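Local coordinates for protein 3-dehydroshikimate dehydratase (Bacillus anthracis, PDB 3DX5) that catalyses the manganese-dependent dehydration of 3-dehydroshikimate to 3,4-dihydroxybenzoate, the catechol building block of the siderophore petrobactin, at residues 83-86 with 87-91; 234-237 with 238-241; 156-159 with 160-163; 8-12 with 13-17; 206-209 with 210-213. All coordinates share one frame; numbering follows the deposited sequence.

In the fold
All five contacts are local ones, spread round a single TIM barrel. Along the chain interaction 4 comes first, in the loop between strand 2-6 and helix 17-26, followed by interaction 1 on helix 79-96, interaction 3 at the end of helix 152-162, interaction 5 in the loop after strand 194-202, and interaction 2 at the start of helix 236-243. Interactions 1 and 2 lie on opposite sides of the chain's centre, their own centres about 36 Å apart; so do 3 and 4, with centres about 35 Å apart. Interactions 4 and 5 both touch the bound 3,4-dihydroxybenzoic acid, so these two loops help line the pocket, while the other three belong to the barrel's helices.

Interaction 1: residues 83-86 with 87-91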
loop_
_atom_site.group_PDB
_atom_site.type_symbol
_atom_site.label_atom_id
_atom_site.label_comp_id
_atom_site.label_asym_id
_atom_site.label_seq_id
_atom_site.Cartn_x
_atom_site.Cartn_y
_atom_site.Cartn_z
ATOM N N ILE A 83 2.589 -22.960 -1.122
ATOM C CA ILE A 83 3.433 -23.699 -2.076
ATOM C C ILE A 83 3.262 -23.224 -3.534
ATOM O O ILE A 83 4.263 -23.060 -4.233
ATOM C CB ILE A 83 3.264 -25.253 -1.954
ATOM C CG1 ILE A 83 3.732 -25.744 -0.574
ATOM C CG2 ILE A 83 4.024 -26.029 -3.089
ATOM C CD1 ILE A 83 5.254 -25.514 -0.281
ATOM N N GLU A 84 2.022 -22.991 -3.970
ATOM C CA GLU A 84 1.755 -22.480 -5.325
ATOM C C GLU A 84 2.379 -21.084 -5.548
ATOM O O GLU A 84 2.906 -20.787 -6.628
ATOM C CB GLU A 84 0.250 -22.446 -5.605
ATOM C CG GLU A 84 -0.405 -23.808 -5.797
ATOM C CD GLU A 84 -1.904 -23.696 -6.094
ATOM O OE1 GLU A 84 -2.723 -24.187 -5.285
ATOM O OE2 GLU A 84 -2.270 -23.101 -7.130
ATOM N N LYS A 85 2.308 -20.238 -4.520
ATOM C CA LYS A 85 2.968 -18.930 -4.517
ATOM C C LYS A 85 4.499 -19.076 -4.610
ATOM O O LYS A 85 5.138 -18.361 -5.362
ATOM C CB LYS A 85 2.560 -18.128 -3.278
ATOM C CG LYS A 85 3.158 -16.745 -3.195
ATOM C CD LYS A 85 2.376 -15.812 -2.256
ATOM C CE LYS A 85 3.077 -14.476 -2.230
ATOM N NZ LYS A 85 2.696 -13.577 -1.082
ATOM N N CYS A 86 5.082 -20.027 -3.881
ATOM C CA CYS A 86 6.513 -20.283 -4.011
ATOM C C CYS A 86 6.896 -20.667 -5.438
ATOM O O CYS A 86 7.916 -20.208 -5.948
ATOM C CB CYS A 86 6.954 -21.382 -3.055
ATOM S SG CYS A 86 6.888 -20.897 -1.324
ATOM N N GLU A 87 6.077 -21.493 -6.079
ATOM C CA GLU A 87 6.342 -21.884 -7.434
ATOM C C GLU A 87 6.267 -20.696 -8.384
ATOM O O GLU A 87 7.037 -20.634 -9.333
ATOM C CB GLU A 87 5.398 -23.012 -7.880
ATOM C CG GLU A 87 5.619 -24.321 -7.087
ATOM C CD GLU A 87 4.479 -25.341 -7.253
ATOM O OE1 GLU A 87 3.513 -25.066 -7.999
ATOM O OE2 GLU A 87 4.541 -26.428 -6.640
ATOM N N GLN A 88 5.343 -19.762 -8.144
ATOM C CA GLN A 88 5.268 -18.567 -8.985
ATOM C C GLN A 88 6.478 -17.613 -8.724
ATOM O O GLN A 88 7.059 -17.060 -9.654
ATOM C CB GLN A 88 3.908 -17.857 -8.823
ATOM C CG GLN A 88 3.768 -16.501 -9.590
ATOM C CD GLN A 88 3.969 -16.620 -11.111
ATOM O OE1 GLN A 88 4.021 -17.737 -11.684
ATOM N NE2 GLN A 88 4.082 -15.470 -11.774
ATOM N N LEU A 89 6.859 -17.444 -7.464
ATOM C CA LEU A 89 8.040 -16.677 -7.116
ATOM C C LEU A 89 9.328 -17.208 -7.761
ATOM O O LEU A 89 10.173 -16.410 -8.171
ATOM C CB LEU A 89 8.204 -16.548 -5.595
ATOM C CG LEU A 89 7.248 -15.597 -4.863
ATOM C CD1 LEU A 89 7.270 -15.875 -3.377
ATOM C CD2 LEU A 89 7.637 -14.153 -5.130
ATOM N N ALA A 90 9.452 -18.529 -7.902
ATOM C CA ALA A 90 10.600 -19.126 -8.563
ATOM C C ALA A 90 10.593 -18.766 -10.049
ATOM O O ALA A 90 11.645 -18.506 -10.642
ATOM C CB ALA A 90 10.599 -20.663 -8.354
ATOM N N ILE A 91 9.412 -18.729 -10.660
ATOM C CA ILE A 91 9.287 -18.243 -12.037
ATOM C C ILE A 91 9.764 -16.764 -12.177
ATOM O O ILE A 91 10.590 -16.411 -13.077
ATOM C CB ILE A 91 7.829 -18.415 -12.555
ATOM C CG1 ILE A 91 7.591 -19.889 -12.875
ATOM C CG2 ILE A 91 7.587 -17.523 -13.773
ATOM C CD1 ILE A 91 6.157 -20.258 -13.260
#
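Glu87 lays its side chain back over the preceding turn of helix 79-96, where OE2 comes to 3.6 Å from CG2 of Ile83. Its first torsion (chi1 -65°) sets CG beside the backbone N and 3.4 Å from Ile83 O, and the extended chain beyond takes the carboxylate on to the isoleucine. That carbonyl oxygen already accepts from Glu87 N at 3.0 Å. The next three i to i+4 bonds follow in step: Gln88 N to Glu84 O, Leu89 N to Lys85 O and Ala90 N to Cys86 O. The straightest is the Leu89 N to Lys85 O bond, 2.9 Å long with an N-H...O angle of 170°. Leu89 also lays its CG against Lys85 O, at 3.5 Å, and its CD1 reaches CG of Lys85 at 4.2 Å.

The polar ends of Lys85 and Gln88 find their partners off this helix. Lys85 NZ makes a salt bridge to Asp69 and a hydrogen bond to the carbonyl of Tyr70, a substrate-binding residue; Gln88 NE2 donates to Gln40. Within the helix, then, main-chain bonds and aliphatic contacts do the work, while the amine and amide tie it to other elements, Lys85 probably helping to steady the backbone next to the substrate site.

Interaction 2: residues 234-237 with 238-241; sequences VNYD and EIIQ
Glu238 lies across its capping partner Asn235 at the first turn of helix 236-243. With CG beside the backbone N (chi1 -65°) and the chain extended, it crosses the asparagine at about a right angle and stacks its carboxylate on the Asn235 amide, the planes 8° apart; CG of Asn235 is 3.6 Å from CG of Glu238. Asn235 is the N-cap: its OD1 accepts from Glu238 N at 3.2 Å, the donor standing above the carbonyl plane.

Asp237 contributes mainly its carbonyl. Gln241 N donates to Asp237 O at 3.1 Å, and Gln241 NE2 adds a weak bond to the same oxygen, while the Asp237 carboxylate is engaged by Arg273 in a salt bridge.

Tyr236 and Ile239 form the apolar half, side by side and pointing the same way. Ile239 CD1 sits over one face of the Tyr236 ring, a CH-pi contact 4.0 Å from the centroid and 16° off the ring normal, and also touches Val234 CG1 at 3.5 Å.

This apolar side turns to the barrel. Tyr236 OH bonds to the carbonyl of Lys200 and its ring meets Phe199, both on strand 194-202, while Val234, Tyr236 and Ile239 pack against helix 173-178.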
loop_
_atom_site.group_PDB
_atom_site.type_symbol
_atom_site.label_atom_id
_atom_site.label_comp_id
_atom_site.label_asym_id
_atom_site.label_seq_id
_atom_site.Cartn_x
_atom_site.Cartn_y
_atom_site.Cartn_z
ATOM N N VAL A 234 20.531 4.702 15.632
ATOM C CA VAL A 234 21.413 3.599 15.262
ATOM C C VAL A 234 22.684 4.144 14.599
ATOM O O VAL A 234 22.615 5.076 13.773
ATOM C CB VAL A 234 20.728 2.604 14.316
ATOM C CG1 VAL A 234 21.672 1.407 13.991
ATOM C CG2 VAL A 234 19.431 2.110 14.931
ATOM N N ASN A 235 23.829 3.580 14.978
ATOM C CA ASN A 235 25.142 4.042 14.519
ATOM C C ASN A 235 25.537 3.300 13.241
ATOM O O ASN A 235 26.105 2.190 13.289
ATOM C CB ASN A 235 26.209 3.867 15.635
ATOM C CG ASN A 235 27.515 4.597 15.335
ATOM O OD1 ASN A 235 27.918 4.749 14.202
ATOM N ND2 ASN A 235 28.169 5.042 16.369
ATOM N N TYR A 236 25.222 3.918 12.102
ATOM C CA TYR A 236 25.546 3.370 10.792
ATOM C C TYR A 236 27.041 3.466 10.432
ATOM O O TYR A 236 27.514 2.687 9.604
ATOM C CB TYR A 236 24.568 3.901 9.693
ATOM C CG TYR A 236 23.333 3.050 9.698
ATOM C CD1 TYR A 236 22.225 3.386 10.481
ATOM C CD2 TYR A 236 23.302 1.831 9.004
ATOM C CE1 TYR A 236 21.101 2.546 10.533
ATOM C CE2 TYR A 236 22.193 0.977 9.081
ATOM C CZ TYR A 236 21.087 1.358 9.806
ATOM O OH TYR A 236 20.026 0.485 9.884
ATOM N N ASP A 237 27.784 4.393 11.055
ATOM C CA ASP A 237 29.252 4.446 10.862
ATOM C C ASP A 237 29.899 3.139 11.285
ATOM O O ASP A 237 30.682 2.565 10.541
ATOM C CB ASP A 237 29.911 5.622 11.625
ATOM C CG ASP A 237 29.708 6.945 10.916
ATOM O OD1 ASP A 237 30.049 7.046 9.713
ATOM O OD2 ASP A 237 29.169 7.885 11.540
ATOM N N GLU A 238 29.541 2.665 12.465
ATOM C CA GLU A 238 30.041 1.390 12.968
ATOM C C GLU A 238 29.560 0.182 12.151
ATOM O O GLU A 238 30.334 -0.726 11.876
ATOM C CB GLU A 238 29.626 1.206 14.423
ATOM C CG GLU A 238 30.252 2.229 15.364
ATOM C CD GLU A 238 29.974 1.911 16.846
ATOM O OE1 GLU A 238 28.951 1.237 17.152
ATOM O OE2 GLU A 238 30.790 2.344 17.696
ATOM N N ILE A 239 28.282 0.168 11.796
ATOM C CA ILE A 239 27.731 -0.894 10.949
ATOM C C ILE A 239 28.438 -0.963 9.596
ATOM O O ILE A 239 28.929 -2.017 9.210
ATOM C CB ILE A 239 26.226 -0.700 10.737
ATOM C CG1 ILE A 239 25.511 -0.929 12.079
ATOM C CG2 ILE A 239 25.724 -1.597 9.558
ATOM C CD1 ILE A 239 24.069 -0.358 12.134
ATOM N N ILE A 240 28.504 0.150 8.877
ATOM C CA ILE A 240 29.088 0.110 7.537
ATOM C C ILE A 240 30.568 -0.280 7.576
ATOM O O ILE A 240 31.049 -0.980 6.667
ATOM C CB ILE A 240 28.819 1.436 6.761
ATOM C CG1 ILE A 240 27.302 1.546 6.528
ATOM C CG2 ILE A 240 29.647 1.518 5.460
ATOM C CD1 ILE A 240 26.801 2.948 6.062
ATOM N N GLN A 241 31.290 0.148 8.619
ATOM C CA GLN A 241 32.719 -0.247 8.777
ATOM C C GLN A 241 32.883 -1.751 8.844
ATOM O O GLN A 241 33.835 -2.277 8.286
ATOM C CB GLN A 241 33.334 0.337 10.032
ATOM C CG GLN A 241 33.718 1.767 9.926
ATOM C CD GLN A 241 34.372 2.259 11.207
ATOM O OE1 GLN A 241 35.518 1.906 11.502
ATOM N NE2 GLN A 241 33.643 3.067 11.983
#

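Interaction 3: residues 156-159 with 160-163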
loop_
_atom_site.group_PDB
_atom_site.type_symbol
_atom_site.label_atom_id
_atom_site.label_comp_id
_atom_site.label_asym_id
_atom_site.label_seq_id
_atom_site.Cartn_x
_atom_site.Cartn_y
_atom_site.Cartn_z
ATOM N N LEU A 156 19.103 -17.183 16.024
ATOM C CA LEU A 156 20.147 -18.198 15.984
ATOM C C LEU A 156 19.568 -19.592 16.241
ATOM O O LEU A 156 19.907 -20.553 15.556
ATOM C CB LEU A 156 21.233 -17.895 17.016
ATOM C CG LEU A 156 22.093 -16.681 16.645
ATOM C CD1 LEU A 156 22.916 -16.224 17.850
ATOM C CD2 LEU A 156 22.972 -17.029 15.449
ATOM N N GLU A 157 18.695 -19.685 17.236
ATOM C CA GLU A 157 18.023 -20.927 17.541
ATOM C C GLU A 157 17.212 -21.464 16.327
ATOM O O GLU A 157 17.313 -22.625 15.977
ATOM C CB GLU A 157 17.111 -20.668 18.724
ATOM C CG GLU A 157 16.392 -21.851 19.180
ATOM C CD GLU A 157 17.173 -22.546 20.261
ATOM O OE1 GLU A 157 16.757 -22.432 21.449
ATOM O OE2 GLU A 157 18.219 -23.171 19.927
ATOM N N LEU A 158 16.408 -20.597 15.707
ATOM C CA LEU A 158 15.614 -20.965 14.523
ATOM C C LEU A 158 16.481 -21.562 13.405
ATOM O O LEU A 158 16.113 -22.562 12.785
ATOM C CB LEU A 158 14.877 -19.738 13.980
ATOM C CG LEU A 158 13.746 -20.073 13.001
ATOM C CD1 LEU A 158 12.649 -20.947 13.660
ATOM C CD2 LEU A 158 13.132 -18.777 12.513
ATOM N N LEU A 159 17.623 -20.921 13.146
ATOM C CA LEU A 159 18.542 -21.358 12.086
ATOM C C LEU A 159 19.080 -22.760 12.384
ATOM O O LEU A 159 19.190 -23.619 11.483
ATOM C CB LEU A 159 19.698 -20.369 11.935
ATOM C CG LEU A 159 19.307 -19.000 11.355
ATOM C CD1 LEU A 159 20.436 -17.997 11.627
ATOM C CD2 LEU A 159 18.974 -19.073 9.820
ATOM N N GLY A 160 19.376 -22.997 13.656
ATOM C CA GLY A 160 19.818 -24.324 14.093
ATOM C C GLY A 160 18.672 -25.322 14.072
ATOM O O GLY A 160 18.894 -26.485 13.796
ATOM N N GLU A 161 17.434 -24.888 14.321
ATOM C CA GLU A 161 16.309 -25.842 14.336
ATOM C C GLU A 161 15.922 -26.290 12.917
ATOM O O GLU A 161 15.591 -27.473 12.680
ATOM C CB GLU A 161 15.095 -25.241 15.062
ATOM C CG GLU A 161 15.291 -25.014 16.584
ATOM C CD GLU A 161 14.271 -24.021 17.214
ATOM O OE1 GLU A 161 13.829 -23.039 16.579
ATOM O OE2 GLU A 161 13.908 -24.215 18.393
ATOM N N VAL A 162 15.919 -25.357 11.966
ATOM C CA VAL A 162 15.589 -25.704 10.576
ATOM C C VAL A 162 16.738 -26.528 9.960
ATOM O O VAL A 162 16.502 -27.573 9.310
ATOM C CB VAL A 162 15.298 -24.452 9.705
ATOM C CG1 VAL A 162 15.164 -24.830 8.220
ATOM C CG2 VAL A 162 14.014 -23.716 10.180
ATOM N N ASP A 163 17.968 -26.046 10.161
ATOM C CA ASP A 163 19.170 -26.758 9.767
ATOM C C ASP A 163 19.110 -27.137 8.280
ATOM O O ASP A 163 19.234 -28.303 7.921
ATOM C CB ASP A 163 19.352 -27.992 10.680
ATOM C CG ASP A 163 20.733 -28.600 10.568
ATOM O OD1 ASP A 163 21.648 -27.940 10.028
ATOM O OD2 ASP A 163 20.905 -29.752 11.008
HETATM O O HOH W 1 13.478 -22.671 20.524
#
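The last turn of helix 152-162, the helical link between parallel strands 138-142 and 167-172, brings Glu157 and Glu161 together. CG of Glu157 lies 3.5 Å from OE2 of Glu161, so methylene meets carboxylate. The charged ends stay farther apart, with Glu157 OE1 and Glu161 OE2 separated by 4.5 Å and the two carboxylate planes turned 23° from each other. A water spans them: it donates to Glu161 OE2 at 2.7 Å and, weakly, to Glu157 OE1. The other oxygen of Glu161 is held in a salt bridge by Arg118 of helix 115-134, which probably offsets part of the repulsion.

Glu157 reaches this position with CG anti to the backbone N (chi1 -178°) and a bend at chi2 that turns its carboxylate aside. Glu161 instead stays extended beyond CG; its CG passes 3.2 Å from O of Glu157, and its OE1 comes to 3.8 Å from CD1 of Leu158. Beneath these acids the backbone bonds run on as far as Asp163 N to Leu159 O, at 3.0 Å. Asp163 then leaves the helix with positive phi (54°).

Leu159 and Val162 face strand 167-172, while Leu158 and Glu161 meet helix 115-134. A helix end wedged in this way between a barrel strand and the neighbouring helix is as expected of a beta-alpha-beta crossover in a TIM barrel.

Interaction 4: residues 8-12 with 13-17. With DHB (3,4-dihydroxybenzoic acid), chain D.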
loop_
_atom_site.group_PDB
_atom_site.type_symbol
_atom_site.label_atom_id
_atom_site.label_comp_id
_atom_site.label_asym_id
_atom_site.label_seq_id
_atom_site.Cartn_x
_atom_site.Cartn_y
_atom_site.Cartn_z
ATOM N N ILE A 8 9.530 -1.094 -2.770
ATOM C CA ILE A 8 8.547 -0.800 -1.719
ATOM C C ILE A 8 8.571 0.692 -1.262
ATOM O O ILE A 8 7.561 1.209 -0.825
ATOM C CB ILE A 8 8.698 -1.751 -0.492
ATOM C CG1 ILE A 8 7.415 -1.758 0.374
ATOM C CG2 ILE A 8 10.007 -1.471 0.313
ATOM C CD1 ILE A 8 7.401 -2.919 1.500
ATOM N N SER A 9 9.713 1.383 -1.410
ATOM C CA SER A 9 9.796 2.813 -1.064
ATOM C C SER A 9 8.848 3.649 -1.910
ATOM O O SER A 9 8.530 4.795 -1.554
ATOM C CB SER A 9 11.263 3.343 -1.213
ATOM O OG SER A 9 12.112 2.632 -0.312
ATOM N N PHE A 10 8.421 3.088 -3.048
ATOM C CA PHE A 10 7.575 3.824 -4.019
ATOM C C PHE A 10 6.122 3.332 -4.011
ATOM O O PHE A 10 5.374 3.623 -4.946
ATOM C CB PHE A 10 8.186 3.668 -5.427
ATOM C CG PHE A 10 9.542 4.278 -5.535
ATOM C CD1 PHE A 10 9.674 5.631 -5.893
ATOM C CD2 PHE A 10 10.686 3.537 -5.217
ATOM C CE1 PHE A 10 10.936 6.242 -5.946
ATOM C CE2 PHE A 10 11.956 4.135 -5.248
ATOM C CZ PHE A 10 12.081 5.488 -5.614
ATOM N N ARG A 11 5.730 2.592 -2.960
ATOM C CA ARG A 11 4.396 1.917 -2.902
ATOM C C ARG A 11 3.220 2.912 -2.906
ATOM O O ARG A 11 2.086 2.525 -3.191
ATOM C CB ARG A 11 4.328 1.013 -1.653
ATOM C CG ARG A 11 4.261 1.829 -0.284
ATOM C CD ARG A 11 4.756 0.986 0.954
ATOM N NE ARG A 11 4.760 1.856 2.150
ATOM C CZ ARG A 11 5.649 2.845 2.344
ATOM N NH1 ARG A 11 6.670 3.019 1.497
ATOM N NH2 ARG A 11 5.544 3.639 3.402
ATOM N N HIS A 12 3.489 4.176 -2.548
ATOM C CA HIS A 12 2.466 5.222 -2.512
ATOM C C HIS A 12 2.590 6.321 -3.573
ATOM O O HIS A 12 2.083 7.444 -3.409
ATOM C CB HIS A 12 2.358 5.820 -1.100
ATOM C CG HIS A 12 1.899 4.821 -0.083
ATOM N ND1 HIS A 12 2.523 4.662 1.131
ATOM C CD2 HIS A 12 0.910 3.890 -0.125
ATOM C CE1 HIS A 12 1.913 3.713 1.818
ATOM N NE2 HIS A 12 0.939 3.217 1.072
ATOM N N GLN A 13 3.205 5.981 -4.697
ATOM C CA GLN A 13 3.252 6.925 -5.791
ATOM C C GLN A 13 3.144 6.194 -7.135
ATOM O O GLN A 13 3.451 5.004 -7.235
ATOM C CB GLN A 13 4.527 7.800 -5.693
ATOM C CG GLN A 13 5.825 7.060 -5.894
ATOM C CD GLN A 13 7.032 7.820 -5.271
ATOM O OE1 GLN A 13 7.298 7.732 -4.060
ATOM N NE2 GLN A 13 7.772 8.521 -6.105
ATOM N N LEU A 14 2.675 6.910 -8.158
ATOM C CA LEU A 14 2.567 6.364 -9.496
ATOM C C LEU A 14 3.927 6.540 -10.144
ATOM O O LEU A 14 4.338 7.662 -10.374
ATOM C CB LEU A 14 1.505 7.153 -10.294
ATOM C CG LEU A 14 0.096 6.930 -9.756
ATOM C CD1 LEU A 14 -0.910 7.841 -10.460
ATOM C CD2 LEU A 14 -0.297 5.442 -9.895
ATOM N N ILE A 15 4.619 5.450 -10.437
ATOM C CA ILE A 15 5.890 5.532 -11.126
ATOM C C ILE A 15 6.112 4.202 -11.888
ATOM O O ILE A 15 5.768 3.134 -11.389
ATOM C CB ILE A 15 7.075 5.798 -10.126
ATOM C CG1 ILE A 15 8.395 6.057 -10.891
ATOM C CG2 ILE A 15 7.251 4.650 -9.116
ATOM C CD1 ILE A 15 9.609 6.491 -9.960
ATOM N N SER A 16 6.745 4.270 -13.051
ATOM C CA SER A 16 6.998 3.062 -13.855
ATOM C C SER A 16 8.276 2.378 -13.445
ATOM O O SER A 16 9.163 2.986 -12.854
ATOM C CB SER A 16 7.082 3.426 -15.345
ATOM O OG SER A 16 8.266 4.158 -15.568
ATOM N N PHE A 17 8.383 1.088 -13.759
ATOM C CA PHE A 17 9.630 0.359 -13.526
ATOM C C PHE A 17 10.809 1.035 -14.273
ATOM O O PHE A 17 11.929 1.124 -13.727
ATOM C CB PHE A 17 9.470 -1.101 -13.968
ATOM C CG PHE A 17 10.702 -1.948 -13.738
ATOM C CD1 PHE A 17 11.184 -2.185 -12.446
ATOM C CD2 PHE A 17 11.362 -2.528 -14.812
ATOM C CE1 PHE A 17 12.321 -2.976 -12.237
ATOM C CE2 PHE A 17 12.506 -3.334 -14.597
ATOM C CZ PHE A 17 12.970 -3.562 -13.325
HETATM C C1 DHB D . 8.374 -4.336 5.819
HETATM C C2 DHB D . 9.726 -4.362 6.144
HETATM C C3 DHB D . 10.192 -3.709 7.290
HETATM O O3 DHB D . 11.506 -3.694 7.678
HETATM C C4 DHB D . 9.219 -3.028 8.148
HETATM O O4 DHB D . 9.706 -2.416 9.250
HETATM C C5 DHB D . 7.865 -3.035 7.829
HETATM C C6 DHB D . 7.457 -3.692 6.653
HETATM C C DHB D . 7.908 -5.039 4.554
HETATM O O1 DHB D . 6.723 -5.104 4.210
HETATM O O2 DHB D . 8.808 -5.599 3.750
HETATM O O HOH W 2 5.875 5.866 -2.018
#
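Gln13 holds its CG between its own backbone N and carbonyl carbon (chi1 66°), and this torsion, together with the turn of the backbone, brings its extended chain alongside Phe10, whose ring leaves beside its backbone N (chi1 -63°). NE2 thereby reaches the ring edge near its plane, 3.5 Å from CD1 of Phe10, with amide and ring planes 64° apart. Ile15 adds its CG2 at 3.9 Å from CB of Phe10. From Phe10 to Gln13 the backbone makes a type I beta turn, closed by Gln13 N donating to Phe10 O at 3.2 Å. A water fastens the same turn: it donates to Ser9 O and to Gln13 OE1 and accepts from His12 N.

Two residues before the turn, Ile8 O receives both Arg11 N and Arg11 NH1, each at 3.1 Å and from opposite faces of its plane. Arg11 has further bonds to the carbonyls of Val216 and Phe255, which hold the guanidinium. Ile8 itself turns to the pocket, its CD1 3.5 Å from O1 of the bound 3,4-dihydroxybenzoic acid.

His12 O bonds to Thr37 of the second subunit, and Gln13 packs on Asn41 of the second subunit. The turn lies in the loop from strand 2-6 to helix 17-26, with Phe10 and Ile15 against helix 259-272.

Interaction 5: residues 206-209 with 210-213; sequences DYLH and VFEP. With DHB (3,4-dihydroxybenzoic acid), chain D.
Val210 folds back over the Tyr207 carbonyl, with CG2 only 3.1 Å from Tyr207 O, the same oxygen that accepts from Val210 N at 3.0 Å. Two more bonds of this i to i+3 kind follow, Phe211 N to Leu208 O and Glu212 N to His209 O. In all three the donor stands above the carbonyl plane, by as much as 63° for Glu212 N. Alongside, Glu212 brings OE2 to 3.6 Å from CB of His209, and its CG passes 3.4 Å from His209 O. That oxygen also takes a water at 2.8 Å, which in turn donates weakly to Glu212 OE1. The His209 side chain, with CG between its backbone N and carbonyl carbon (chi1 53°), extends past Val210, CE1 lying 4.0 Å from CG1 of the valine.

The repeated i to i+3 pattern marks a 3-10 helix in the loop between strand 194-202 and helix 213-217 of the TIM barrel, and it ends where Glu212 takes the N-cap position of helix 213-217.

Phe211 carries this turn into the active-site pocket. Its carbonyl oxygen receives a weak hydrogen bond, 3.4 Å, from O4 of 3,4-dihydroxybenzoic acid, while Val210 CG2 lies over one face of the Phe211 ring. Lys200, through a cation-pi contact, and His175 also meet this ring, and both are hydrogen-bonded to the ligand; Leu174 and Ile202 pack beside it.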
loop_
_atom_site.group_PDB
_atom_site.type_symbol
_atom_site.label_atom_id
_atom_site.label_comp_id
_atom_site.label_asym_id
_atom_site.label_seq_id
_atom_site.Cartn_x
_atom_site.Cartn_y
_atom_site.Cartn_z
ATOM N N ASP A 206 11.204 6.203 20.882
ATOM C CA ASP A 206 9.810 6.639 21.030
ATOM C C ASP A 206 8.979 6.445 19.747
ATOM O O ASP A 206 7.788 6.308 19.822
ATOM C CB ASP A 206 9.760 8.119 21.410
ATOM C CG ASP A 206 10.343 8.404 22.806
ATOM O OD1 ASP A 206 10.849 7.488 23.507
ATOM O OD2 ASP A 206 10.286 9.581 23.203
ATOM N N TYR A 207 9.626 6.439 18.587
ATOM C CA TYR A 207 8.935 6.398 17.322
ATOM C C TYR A 207 8.997 5.041 16.630
ATOM O O TYR A 207 8.590 4.938 15.462
ATOM C CB TYR A 207 9.453 7.506 16.385
ATOM C CG TYR A 207 9.223 8.883 16.959
ATOM C CD1 TYR A 207 7.927 9.381 17.114
ATOM C CD2 TYR A 207 10.292 9.671 17.391
ATOM C CE1 TYR A 207 7.695 10.650 17.693
ATOM C CE2 TYR A 207 10.069 10.942 17.966
ATOM C CZ TYR A 207 8.766 11.412 18.110
ATOM O OH TYR A 207 8.536 12.659 18.648
ATOM N N LEU A 208 9.499 4.010 17.319
ATOM C CA LEU A 208 9.658 2.695 16.663
ATOM C C LEU A 208 8.384 2.082 16.094
ATOM O O LEU A 208 8.461 1.328 15.141
ATOM C CB LEU A 208 10.374 1.677 17.572
ATOM C CG LEU A 208 11.891 1.875 17.657
ATOM C CD1 LEU A 208 12.419 1.130 18.890
ATOM C CD2 LEU A 208 12.611 1.412 16.405
ATOM N N HIS A 209 7.229 2.418 16.674
ATOM C CA HIS A 209 5.944 1.889 16.241
ATOM C C HIS A 209 5.598 2.363 14.803
ATOM O O HIS A 209 4.718 1.791 14.182
ATOM C CB HIS A 209 4.836 2.346 17.217
ATOM C CG HIS A 209 4.823 3.833 17.423
ATOM N ND1 HIS A 209 4.081 4.689 16.638
ATOM C CD2 HIS A 209 5.536 4.626 18.265
ATOM C CE1 HIS A 209 4.299 5.943 17.012
ATOM N NE2 HIS A 209 5.182 5.931 17.994
ATOM N N VAL A 210 6.274 3.385 14.264
ATOM C CA VAL A 210 5.961 3.820 12.874
ATOM C C VAL A 210 6.358 2.745 11.861
ATOM O O VAL A 210 5.838 2.728 10.744
ATOM C CB VAL A 210 6.567 5.198 12.468
ATOM C CG1 VAL A 210 6.028 6.312 13.369
ATOM C CG2 VAL A 210 8.155 5.136 12.421
ATOM N N PHE A 211 7.236 1.823 12.273
ATOM C CA PHE A 211 7.564 0.682 11.429
ATOM C C PHE A 211 6.623 -0.507 11.505
ATOM O O PHE A 211 6.844 -1.504 10.821
ATOM C CB PHE A 211 8.997 0.218 11.646
ATOM C CG PHE A 211 10.000 1.270 11.312
ATOM C CD1 PHE A 211 9.980 1.912 10.057
ATOM C CD2 PHE A 211 10.940 1.656 12.248
ATOM C CE1 PHE A 211 10.920 2.906 9.745
ATOM C CE2 PHE A 211 11.891 2.645 11.936
ATOM C CZ PHE A 211 11.877 3.267 10.693
ATOM N N GLU A 212 5.577 -0.432 12.300
ATOM C CA GLU A 212 4.623 -1.517 12.275
ATOM C C GLU A 212 4.045 -1.621 10.849
ATOM O O GLU A 212 3.691 -0.601 10.253
ATOM C CB GLU A 212 3.507 -1.283 13.299
ATOM C CG GLU A 212 4.019 -1.446 14.745
ATOM C CD GLU A 212 2.971 -1.049 15.784
ATOM O OE1 GLU A 212 1.798 -0.872 15.382
ATOM O OE2 GLU A 212 3.314 -0.912 16.990
ATOM N N PRO A 213 3.953 -2.860 10.312
ATOM C CA PRO A 213 3.561 -3.076 8.912
ATOM C C PRO A 213 2.265 -2.359 8.550
ATOM O O PRO A 213 2.205 -1.708 7.515
ATOM C CB PRO A 213 3.461 -4.616 8.806
ATOM C CG PRO A 213 4.604 -5.074 9.739
ATOM C CD PRO A 213 4.446 -4.117 10.954
HETATM C C1 DHB D . 8.374 -4.336 5.819
HETATM C C2 DHB D . 9.726 -4.362 6.144
HETATM C C3 DHB D . 10.192 -3.709 7.290
HETATM O O3 DHB D . 11.506 -3.694 7.678
HETATM C C4 DHB D . 9.219 -3.028 8.148
HETATM O O4 DHB D . 9.706 -2.416 9.250
HETATM C C5 DHB D . 7.865 -3.035 7.829
HETATM C C6 DHB D . 7.457 -3.692 6.653
HETATM C C DHB D . 7.908 -5.039 4.554
HETATM O O1 DHB D . 6.723 -5.104 4.210
HETATM O O2 DHB D . 8.808 -5.599 3.750
HETATM O O HOH W 3 2.038 2.416 14.272
#